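Local coordinates for Cel44C (Paenibacillus polymyxa, PDB 2YIH), which hydrolyses the beta-1,4-glucan backbone of xyloglucan and cellulosic substrates, acting as an endo-glucanase through its glycoside hydrolase family 44 catalytic module, at residues A42-G47 / N389-K394; H284-A289 / M356-Y361. The protein carries 8 engineered substitutions. All coordinates share one frame; numbering follows the deposited sequence.

Contact 1 of 2, residues A42-G47 / N389-K394. With EDO (1,2-ethanediol), chain L; EDO (1,2-ethanediol), chain O.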
ATOM      1  N   ALA A  42      -5.468  -0.792  -8.037  1.00  7.36           N
ATOM      2  CA  ALA A  42      -5.462  -1.822  -6.988  1.00  7.13           C
ATOM      3  C   ALA A  42      -6.270  -1.359  -5.781  1.00  6.80           C
ATOM      4  O   ALA A  42      -6.165  -0.221  -5.368  1.00  6.87           O
ATOM      5  CB  ALA A  42      -4.004  -2.157  -6.550  1.00  7.17           C
ATOM      6  N   ARG A  43      -7.063  -2.264  -5.219  1.00  6.92           N
ATOM      7  CA  ARG A  43      -7.848  -1.969  -4.011  1.00  6.75           C
ATOM      8  C   ARG A  43      -7.584  -3.041  -2.972  1.00  7.08           C
ATOM      9  O   ARG A  43      -7.498  -4.223  -3.323  1.00  7.64           O
ATOM     10  CB  ARG A  43      -9.352  -1.903  -4.377  1.00  6.88           C
ATOM     11  CG  ARG A  43      -9.623  -0.709  -5.313  1.00  6.98           C
ATOM     12  CD  ARG A  43     -11.084  -0.661  -5.807  1.00  6.95           C
ATOM     13  NE  ARG A  43     -12.050  -0.374  -4.735  1.00  7.59           N
ATOM     14  CZ  ARG A  43     -12.996  -1.219  -4.339  1.00  7.47           C
ATOM     15  NH1 ARG A  43     -13.014  -2.472  -4.792  1.00  7.83           N
ATOM     16  NH2 ARG A  43     -13.898  -0.832  -3.459  1.00  8.22           N
ATOM     17  N   ARG A  44      -7.498  -2.657  -1.691  1.00  7.22           N
ATOM     18  CA  ARG A  44      -7.231  -3.610  -0.609  1.00  6.93           C
ATOM     19  C   ARG A  44      -8.387  -3.554   0.374  1.00  7.22           C
ATOM     20  O   ARG A  44      -8.827  -2.471   0.749  1.00  7.45           O
ATOM     21  CB  ARG A  44      -5.960  -3.204   0.136  1.00  6.95           C
ATOM     22  CG  ARG A  44      -5.706  -3.987   1.455  1.00  6.69           C
ATOM     23  CD  ARG A  44      -4.289  -3.688   1.906  1.00  6.39           C
ATOM     24  NE  ARG A  44      -3.927  -4.399   3.150  1.00  6.52           N
ATOM     25  CZ  ARG A  44      -3.975  -3.868   4.367  1.00  6.51           C
ATOM     26  NH1 ARG A  44      -4.570  -2.683   4.581  1.00  6.57           N
ATOM     27  NH2 ARG A  44      -3.494  -4.572   5.410  1.00  6.34           N
ATOM     28  N   LEU A  45      -8.803  -4.733   0.842  1.00  7.07           N
ATOM     29  CA  LEU A  45      -9.750  -4.830   1.956  1.00  7.33           C
ATOM     30  C   LEU A  45      -8.919  -5.381   3.131  1.00  7.58           C
ATOM     31  O   LEU A  45      -8.676  -6.592   3.221  1.00  8.07           O
ATOM     32  CB  LEU A  45     -10.914  -5.765   1.593  1.00  7.46           C
ATOM     33  CG  LEU A  45     -11.947  -5.953   2.716  1.00  7.75           C
ATOM     34  CD1 LEU A  45     -12.633  -4.635   3.049  1.00  8.13           C
ATOM     35  CD2 LEU A  45     -12.975  -6.989   2.304  1.00  7.60           C
ATOM     36  N   GLY A  46      -8.510  -4.487   4.005  1.00  7.55           N
ATOM     37  CA  GLY A  46      -7.572  -4.864   5.075  1.00  7.86           C
ATOM     38  C   GLY A  46      -7.565  -3.861   6.181  1.00  8.44           C
ATOM     39  O   GLY A  46      -8.493  -3.086   6.308  1.00  9.62           O
ATOM     40  N   GLY A  47      -6.576  -3.965   7.067  1.00  8.17           N
ATOM     41  CA  GLY A  47      -6.568  -3.155   8.271  1.00  8.32           C
ATOM     42  C   GLY A  47      -7.207  -3.824   9.473  1.00  8.29           C
ATOM     43  O   GLY A  47      -7.594  -4.987   9.420  1.00  9.09           O
ATOM     44  N   ASN A 389      -0.760   0.746  -1.210  1.00  7.61           N
ATOM     45  CA  ASN A 389      -2.160   1.114  -0.910  1.00  7.51           C
ATOM     46  C   ASN A 389      -2.186   2.210   0.176  1.00  7.69           C
ATOM     47  O   ASN A 389      -1.798   1.988   1.326  1.00  7.18           O
ATOM     48  CB  ASN A 389      -2.974  -0.132  -0.448  1.00  7.89           C
ATOM     49  CG  ASN A 389      -2.947  -1.247  -1.459  1.00  8.29           C
ATOM     50  OD1 ASN A 389      -3.888  -1.409  -2.299  1.00  9.66           O
ATOM     51  ND2 ASN A 389      -1.891  -2.022  -1.426  1.00  7.74           N
ATOM     52  N   TYR A 390      -2.538   3.418  -0.239  1.00  7.52           N
ATOM     53  CA  TYR A 390      -2.723   4.533   0.700  1.00  7.90           C
ATOM     54  C   TYR A 390      -3.764   4.170   1.782  1.00  8.16           C
ATOM     55  O   TYR A 390      -4.711   3.401   1.526  1.00  7.61           O
ATOM     56  CB  TYR A 390      -3.223   5.728  -0.109  1.00  7.98           C
ATOM     57  CG  TYR A 390      -3.612   6.903   0.712  1.00  7.49           C
ATOM     58  CD1 TYR A 390      -2.649   7.653   1.366  1.00  7.85           C
ATOM     59  CD2 TYR A 390      -4.966   7.236   0.877  1.00  7.72           C
ATOM     60  CE1 TYR A 390      -3.004   8.749   2.147  1.00  7.79           C
ATOM     61  CE2 TYR A 390      -5.342   8.374   1.616  1.00  7.77           C
ATOM     62  CZ  TYR A 390      -4.340   9.087   2.282  1.00  7.98           C
ATOM     63  OH  TYR A 390      -4.665  10.183   3.037  1.00  8.72           O
ATOM     64  N   TRP A 391      -3.524   4.665   2.994  1.00  8.57           N
ATOM     65  CA  TRP A 391      -4.512   4.535   4.079  1.00  9.36           C
ATOM     66  C   TRP A 391      -4.948   5.936   4.558  1.00  9.30           C
ATOM     67  O   TRP A 391      -4.116   6.773   4.887  1.00  8.64           O
ATOM     68  CB  TRP A 391      -3.882   3.751   5.248  1.00  9.70           C
ATOM     69  CG  TRP A 391      -4.837   3.625   6.370  1.00 10.12           C
ATOM     70  CD1 TRP A 391      -5.030   4.529   7.393  1.00 11.30           C
ATOM     71  CD2 TRP A 391      -5.763   2.561   6.585  1.00 10.43           C
ATOM     72  NE1 TRP A 391      -6.046   4.081   8.223  1.00 11.14           N
ATOM     73  CE2 TRP A 391      -6.515   2.880   7.746  1.00 11.20           C
ATOM     74  CE3 TRP A 391      -6.044   1.375   5.906  1.00 10.26           C
ATOM     75  CZ2 TRP A 391      -7.517   2.024   8.253  1.00 11.17           C
ATOM     76  CZ3 TRP A 391      -7.049   0.521   6.409  1.00 11.15           C
ATOM     77  CH2 TRP A 391      -7.793   0.876   7.543  1.00 11.06           C
ATOM     78  N   LYS A 392      -6.256   6.173   4.651  1.00  9.27           N
ATOM     79  CA  LYS A 392      -6.747   7.457   5.159  1.00  9.82           C
ATOM     80  C   LYS A 392      -6.584   7.575   6.697  1.00 10.35           C
ATOM     81  O   LYS A 392      -7.364   6.971   7.453  1.00 10.43           O
ATOM     82  CB  LYS A 392      -8.233   7.605   4.827  1.00  9.83           C
ATOM     83  CG  LYS A 392      -8.575   7.648   3.328  1.00 10.12           C
ATOM     84  CD  LYS A 392     -10.118   7.799   3.180  1.00 11.07           C
ATOM     85  CE  LYS A 392     -10.567   9.244   3.456  1.00 10.99           C
ATOM     86  NZ  LYS A 392     -12.082   9.390   3.262  1.00 10.38           N
ATOM     87  N   LEU A 393      -5.634   8.406   7.129  1.00 10.72           N
ATOM     88  CA  LEU A 393      -5.478   8.713   8.553  1.00 11.54           C
ATOM     89  C   LEU A 393      -6.475   9.781   8.998  1.00 12.74           C
ATOM     90  O   LEU A 393      -6.725   9.931  10.202  1.00 13.73           O
ATOM     91  CB  LEU A 393      -4.057   9.180   8.864  1.00 11.78           C
ATOM     92  CG  LEU A 393      -2.981   8.123   8.609  1.00 12.09           C
ATOM     93  CD1 LEU A 393      -1.597   8.781   8.772  1.00 11.89           C
ATOM     94  CD2 LEU A 393      -3.136   6.904   9.523  1.00 12.38           C
ATOM     95  N   LYS A 394      -7.037  10.510   8.034  1.00 12.59           N
ATOM     96  CA  LYS A 394      -8.052  11.531   8.326  1.00 13.20           C
ATOM     97  C   LYS A 394      -9.298  11.177   7.557  1.00 13.46           C
ATOM     98  O   LYS A 394      -9.233  10.847   6.364  1.00 12.19           O
ATOM     99  CB  LYS A 394      -7.584  12.924   7.877  1.00 14.11           C
ATOM    100  CG  LYS A 394      -8.295  14.039   8.590  0.30 13.68           C
ATOM    101  CD  LYS A 394      -8.605  15.179   7.654  0.30 13.87           C
ATOM    102  CE  LYS A 394      -9.686  16.045   8.252  0.30 13.55           C
ATOM    103  NZ  LYS A 394     -10.769  15.203   8.820  0.30 13.65           N
TER
HETATM  104  C1  EDO L1529     -11.631  -2.281   6.182  0.80 20.96           C
HETATM  105  O1  EDO L1529     -10.833  -2.743   7.281  0.80 22.65           O
HETATM  106  C2  EDO L1529     -12.264  -0.967   6.625  0.80 19.51           C
HETATM  107  O2  EDO L1529     -11.235   0.012   6.755  0.80 20.47           O
HETATM  108  C1  EDO O1532     -16.492   9.291   4.733  0.50 21.86           C
HETATM  109  O1  EDO O1532     -16.875  10.666   4.686  0.50 21.38           O
HETATM  110  C2  EDO O1532     -14.991   9.199   4.504  0.50 21.57           C
HETATM  111  O2  EDO O1532     -14.335   9.224   5.775  0.50 21.52           O
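The carbonyl oxygen of Gly46 meets two quite different groups: Trp391 presents the edge of its indole to it, with CZ3 3.9 Å from Gly46 O and the oxygen near the ring plane, while O1 of an ethanediol molecule, probably from the crystallisation liquor, donates a 2.6 Å hydrogen bond to the same Gly46 O. The other ethanediol hydroxyl touches the indole, O2 standing 3.6 Å from Trp391 CH2, so the diol, bonded to Gly46, also lies against the ring. Gly47 follows with no side chain to hold the indole off, and its CA comes within 4.1 Å of Trp391 CZ3, approaching the ring obliquely. Arg44 makes the deeper half of the contact. Its CB packs against the Asn389 side chain, 3.9 Å from Asn389 CG. With CG anti to the backbone N (chi1 170°) and the chain extended as far as NE, the guanidinium is carried past Asn389 to the indole, and Trp391 CZ3 lies near the guanidinium plane, 4.4 Å from Arg44 NH1. Gly46 CA sits over the centre of one guanidinium face, so the group is packed on a face and at an edge, while a hydrogen bond from NH1 to Asn31 OD1 fixes its polar end. This is contact through the interior of the (beta/alpha)8 barrel: strands 42-45 and 387-390 are separated by strand 29-30, which pairs with the former through Thr30. Side chains meet across the gap, and the indole meets the glycine backbone, but the two backbones do not pair. Around them, Thr357 of strand 353-359 touches both Arg44 and Asn389. On the outside, helix 90-102 packs on Arg43 and Leu45, and helix 399-409 receives Tyr390.

Contact 2 of 2, residues H284-A289 / M356-Y361. Engineered in segment 356-361: Ser358 (natural residue Glu). With BGC (beta-D-glucopyranose), chain B.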
ATOM      1  N   HIS A 284       3.518  -2.305   6.255  1.00  7.69           N
ATOM      2  CA  HIS A 284       2.949  -0.958   6.387  1.00  7.70           C
ATOM      3  C   HIS A 284       4.050   0.045   6.757  1.00  7.73           C
ATOM      4  O   HIS A 284       5.016  -0.306   7.431  1.00  8.09           O
ATOM      5  CB  HIS A 284       1.858  -0.989   7.462  1.00  7.36           C
ATOM      6  CG  HIS A 284       0.725  -1.903   7.101  1.00  7.44           C
ATOM      7  ND1 HIS A 284      -0.320  -2.189   7.956  1.00  7.38           N
ATOM      8  CD2 HIS A 284       0.449  -2.541   5.936  1.00  7.26           C
ATOM      9  CE1 HIS A 284      -1.182  -2.986   7.340  1.00  7.62           C
ATOM     10  NE2 HIS A 284      -0.739  -3.209   6.109  1.00  7.69           N
ATOM     11  N   TRP A 285       3.866   1.287   6.342  1.00  8.00           N
ATOM     12  CA  TRP A 285       4.887   2.315   6.566  1.00  8.34           C
ATOM     13  C   TRP A 285       4.237   3.669   6.837  1.00  8.69           C
ATOM     14  O   TRP A 285       3.761   4.346   5.912  1.00  8.75           O
ATOM     15  CB  TRP A 285       5.797   2.384   5.340  1.00  8.64           C
ATOM     16  CG  TRP A 285       6.889   3.422   5.445  1.00  9.35           C
ATOM     17  CD1 TRP A 285       6.956   4.598   4.769  1.00  9.36           C
ATOM     18  CD2 TRP A 285       8.119   3.307   6.179  1.00  9.77           C
ATOM     19  NE1 TRP A 285       8.138   5.260   5.077  1.00  9.58           N
ATOM     20  CE2 TRP A 285       8.867   4.488   5.937  1.00  9.69           C
ATOM     21  CE3 TRP A 285       8.655   2.331   7.036  1.00 10.10           C
ATOM     22  CZ2 TRP A 285      10.158   4.691   6.481  1.00 10.33           C
ATOM     23  CZ3 TRP A 285       9.950   2.550   7.593  1.00 10.73           C
ATOM     24  CH2 TRP A 285      10.654   3.726   7.338  1.00  9.91           C
ATOM     25  N   TYR A 286       4.178   4.043   8.118  1.00  8.70           N
ATOM     26  CA  TYR A 286       3.744   5.374   8.486  1.00  9.65           C
ATOM     27  C   TYR A 286       4.988   6.111   8.951  1.00  9.65           C
ATOM     28  O   TYR A 286       5.591   5.743   9.978  1.00 10.09           O
ATOM     29  CB  TYR A 286       2.701   5.292   9.600  1.00 10.49           C
ATOM     30  CG  TYR A 286       1.477   4.527   9.177  1.00 11.24           C
ATOM     31  CD1 TYR A 286       0.573   5.077   8.269  1.00 11.54           C
ATOM     32  CD2 TYR A 286       1.266   3.216   9.613  1.00 12.11           C
ATOM     33  CE1 TYR A 286      -0.561   4.384   7.896  1.00 12.75           C
ATOM     34  CE2 TYR A 286       0.125   2.515   9.227  1.00 13.26           C
ATOM     35  CZ  TYR A 286      -0.767   3.130   8.356  1.00 12.73           C
ATOM     36  OH  TYR A 286      -1.898   2.478   7.971  1.00 14.95           O
ATOM     37  N   PRO A 287       5.426   7.110   8.175  1.00  9.74           N
ATOM     38  CA  PRO A 287       6.673   7.816   8.517  1.00 10.02           C
ATOM     39  C   PRO A 287       6.693   8.265   9.978  1.00 10.79           C
ATOM     40  O   PRO A 287       5.667   8.756  10.496  1.00 10.38           O
ATOM     41  CB  PRO A 287       6.668   9.021   7.553  1.00  9.86           C
ATOM     42  CG  PRO A 287       5.959   8.485   6.307  1.00  9.51           C
ATOM     43  CD  PRO A 287       4.879   7.515   6.860  1.00  9.43           C
ATOM     44  N   GLU A 288       7.824   8.032  10.651  1.00 10.75           N
ATOM     45  CA  GLU A 288       8.082   8.609  11.965  1.00 11.12           C
ATOM     46  C   GLU A 288       8.763   9.969  11.849  1.00 11.43           C
ATOM     47  O   GLU A 288       9.046  10.602  12.873  1.00 12.61           O
ATOM     48  CB  GLU A 288       8.946   7.668  12.813  1.00 11.02           C
ATOM     49  CG  GLU A 288       8.243   6.348  13.163  1.00 11.85           C
ATOM     50  CD  GLU A 288       7.368   6.437  14.416  1.00 12.82           C
ATOM     51  OE1 GLU A 288       7.087   7.555  14.896  1.00 13.49           O
ATOM     52  OE2 GLU A 288       6.973   5.376  14.940  1.00 13.86           O
ATOM     53  N   ALA A 289       9.098  10.364  10.628  1.00 10.38           N
ATOM     54  CA  ALA A 289       9.674  11.688  10.344  1.00 10.98           C
ATOM     55  C   ALA A 289       8.969  12.824  11.068  1.00 11.52           C
ATOM     56  O   ALA A 289       7.715  12.930  11.057  1.00 10.97           O
ATOM     57  CB  ALA A 289       9.723  11.935   8.843  1.00 10.40           C
ATOM     58  N   MET A 356       3.722  -2.267  -0.142  1.00  7.47           N
ATOM     59  CA  MET A 356       3.519  -1.347   0.972  1.00  7.58           C
ATOM     60  C   MET A 356       2.010  -1.108   1.086  1.00  7.38           C
ATOM     61  O   MET A 356       1.463  -0.220   0.423  1.00  8.00           O
ATOM     62  CB  MET A 356       4.275  -0.033   0.720  1.00  8.20           C
ATOM     63  CG  MET A 356       4.165   0.913   1.891  1.00  8.61           C
ATOM     64  SD  MET A 356       5.169   2.402   1.618  1.00 11.30           S
ATOM     65  CE  MET A 356       6.770   1.782   1.759  1.00 10.80           C
ATOM     66  N   THR A 357       1.321  -1.992   1.815  1.00  7.00           N
ATOM     67  CA  THR A 357      -0.153  -2.091   1.721  1.00  7.13           C
ATOM     68  C   THR A 357      -0.933  -1.136   2.601  1.00  7.41           C
ATOM     69  O   THR A 357      -2.169  -1.132   2.574  1.00  7.05           O
ATOM     70  CB  THR A 357      -0.642  -3.522   2.052  1.00  6.96           C
ATOM     71  OG1 THR A 357      -0.184  -3.890   3.360  1.00  7.10           O
ATOM     72  CG2 THR A 357      -0.065  -4.514   1.000  1.00  7.29           C
ATOM     73  N   SER A 358      -0.233  -0.355   3.403  1.00  8.24           N
ATOM     74  CA  SER A 358      -0.894   0.709   4.159  1.00  7.94           C
ATOM     75  C   SER A 358       0.162   1.747   4.499  1.00  7.65           C
ATOM     76  O   SER A 358       1.204   1.431   5.129  1.00  7.34           O
ATOM     77  CB  SER A 358      -1.554   0.098   5.416  1.00  8.30           C
ATOM     78  OG  SER A 358      -2.606   0.923   5.948  1.00  9.69           O
ATOM     79  N   TYR A 359      -0.080   2.989   4.085  1.00  7.31           N
ATOM     80  CA  TYR A 359       0.881   4.074   4.335  1.00  7.65           C
ATOM     81  C   TYR A 359       0.198   5.415   4.144  1.00  7.99           C
ATOM     82  O   TYR A 359      -0.803   5.517   3.435  1.00  8.71           O
ATOM     83  CB  TYR A 359       2.098   3.951   3.391  1.00  7.46           C
ATOM     84  CG  TYR A 359       1.837   4.348   1.928  1.00  7.11           C
ATOM     85  CD1 TYR A 359       1.263   3.444   1.023  1.00  7.23           C
ATOM     86  CD2 TYR A 359       2.180   5.623   1.475  1.00  6.93           C
ATOM     87  CE1 TYR A 359       1.010   3.823  -0.302  1.00  6.89           C
ATOM     88  CE2 TYR A 359       1.963   5.996   0.165  1.00  7.17           C
ATOM     89  CZ  TYR A 359       1.389   5.102  -0.715  1.00  7.01           C
ATOM     90  OH  TYR A 359       1.225   5.474  -2.037  1.00  7.62           O
ATOM     91  N   SER A 360       0.816   6.464   4.667  1.00  8.23           N
ATOM     92  CA  SER A 360       0.337   7.835   4.454  1.00  8.44           C
ATOM     93  C   SER A 360       1.436   8.765   4.916  1.00  8.49           C
ATOM     94  O   SER A 360       2.128   8.458   5.895  1.00  9.29           O
ATOM     95  CB  SER A 360      -0.911   8.118   5.315  1.00  8.99           C
ATOM     96  OG  SER A 360      -1.205   9.513   5.268  1.00  8.98           O
ATOM     97  N   TYR A 361       1.536   9.920   4.263  1.00  8.61           N
ATOM     98  CA  TYR A 361       2.473  10.967   4.649  1.00  8.59           C
ATOM     99  C   TYR A 361       1.758  12.133   5.351  1.00  8.72           C
ATOM    100  O   TYR A 361       2.366  13.178   5.609  1.00  8.83           O
ATOM    101  CB  TYR A 361       3.283  11.431   3.417  1.00  8.91           C
ATOM    102  CG  TYR A 361       4.368  10.446   3.097  1.00  8.93           C
ATOM    103  CD1 TYR A 361       4.052   9.166   2.597  1.00  8.99           C
ATOM    104  CD2 TYR A 361       5.696  10.735   3.390  1.00  8.79           C
ATOM    105  CE1 TYR A 361       5.029   8.180   2.419  1.00  8.77           C
ATOM    106  CE2 TYR A 361       6.710   9.759   3.190  1.00  9.00           C
ATOM    107  CZ  TYR A 361       6.353   8.487   2.710  1.00  8.84           C
ATOM    108  OH  TYR A 361       7.316   7.524   2.536  1.00  8.87           O
TER
HETATM  109  C2  BGC B   4       4.113   3.828  16.493  1.00 24.49           C
HETATM  110  C3  BGC B   4       2.590   3.905  16.468  1.00 24.81           C
HETATM  111  C4  BGC B   4       1.962   2.512  16.712  1.00 23.48           C
HETATM  112  C5  BGC B   4       2.580   1.990  18.012  1.00 23.18           C
HETATM  113  C6  BGC B   4       2.065   0.629  18.464  1.00 23.96           C
HETATM  114  C1  BGC B   4       4.620   3.178  17.762  1.00 23.66           C
HETATM  115  O2  BGC B   4       4.721   5.127  16.408  1.00 26.09           O
HETATM  116  O3  BGC B   4       2.218   4.349  15.168  1.00 25.97           O
HETATM  117  O4  BGC B   4       0.512   2.578  16.719  1.00 23.34           O
HETATM  118  O5  BGC B   4       4.011   1.884  17.897  1.00 22.80           O
HETATM  119  O6  BGC B   4       2.612   0.350  19.754  1.00 26.30           O
HETATM  120  O   HOH W   1       9.506   7.933   4.127  1.00  8.58           O
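Trp285 and Ser358 join two neighbouring parallel strands, 280-285 and 353-359, of the (beta/alpha)8 barrel, where 284-289 leaves the sheet and contributes Tyr286 and Glu288 to the glycan pocket. The backbone contributes one sound bond, Trp285 N to Ser358 O at 2.9 Å with an N-H...O angle of 162°. Beyond it the pairing is carried chiefly by side chains. Among the polar ones, Ser358, an engineered residue replacing a natural glutamate, holds OG anti to its own N (chi1 -159°), and this brings OG to 2.6 Å from Tyr286 OH; either hydroxyl could be the donor. His284 NE2 reaches Thr357 OG1 at 2.9 Å in the imidazole plane, but the bond is bent and weak. Stronger partners lie elsewhere: Asp282 for the threonine hydroxyl and Glu187, a glycan-pocket residue, for His284 ND1. A water links the aromatic pair at the far end, accepting from Trp285 NE1 at 3.1 Å and bonding to Tyr361 OH at 2.7 Å. Two CH-pi contacts supply the closest nonpolar packing. Ser358 CB stands over the centre of the His284 imidazole, 3.3 Å from the ring centroid and only 9° off its normal. Pro287 CG sits over one face of Tyr361, displaced toward the rim and 3.6 Å from the ring centroid. Met356 adds a looser Met-aromatic contact, its sulfur and methyl lying obliquely beside the Trp285 indole. Two carbonyl oxygens, Trp285 O and Ser360 O, are buried here with no partner in the model. Past Pro287, Glu288 meets the bound glycan: O2 of a glucose unit donates to Glu288 OE2 across 2.7 Å.

Both contacts are buried in the barrel, yet they illustrate different ways of joining its strands. Contact 2 ties adjacent strands by a backbone bond, hydroxyl pairing and CH-pi packing, whereas contact 1 spans non-adjacent strands by packing, with no hydrogen bond between its segments. Strands 353-359 and 387-390 are themselves neighbours, and probable hydrogen bonds, Asn389 N to Met356 O and Trp391 N to Tyr359 O, both 2.9 Å, fuse the two sites. Arg44 also packs against His284, and Trp391 against Ser358. Of the four segments, only 284-289 holds residues of the glycan pocket; the Trp391 side chain stays about 6 Å from a bound glucose.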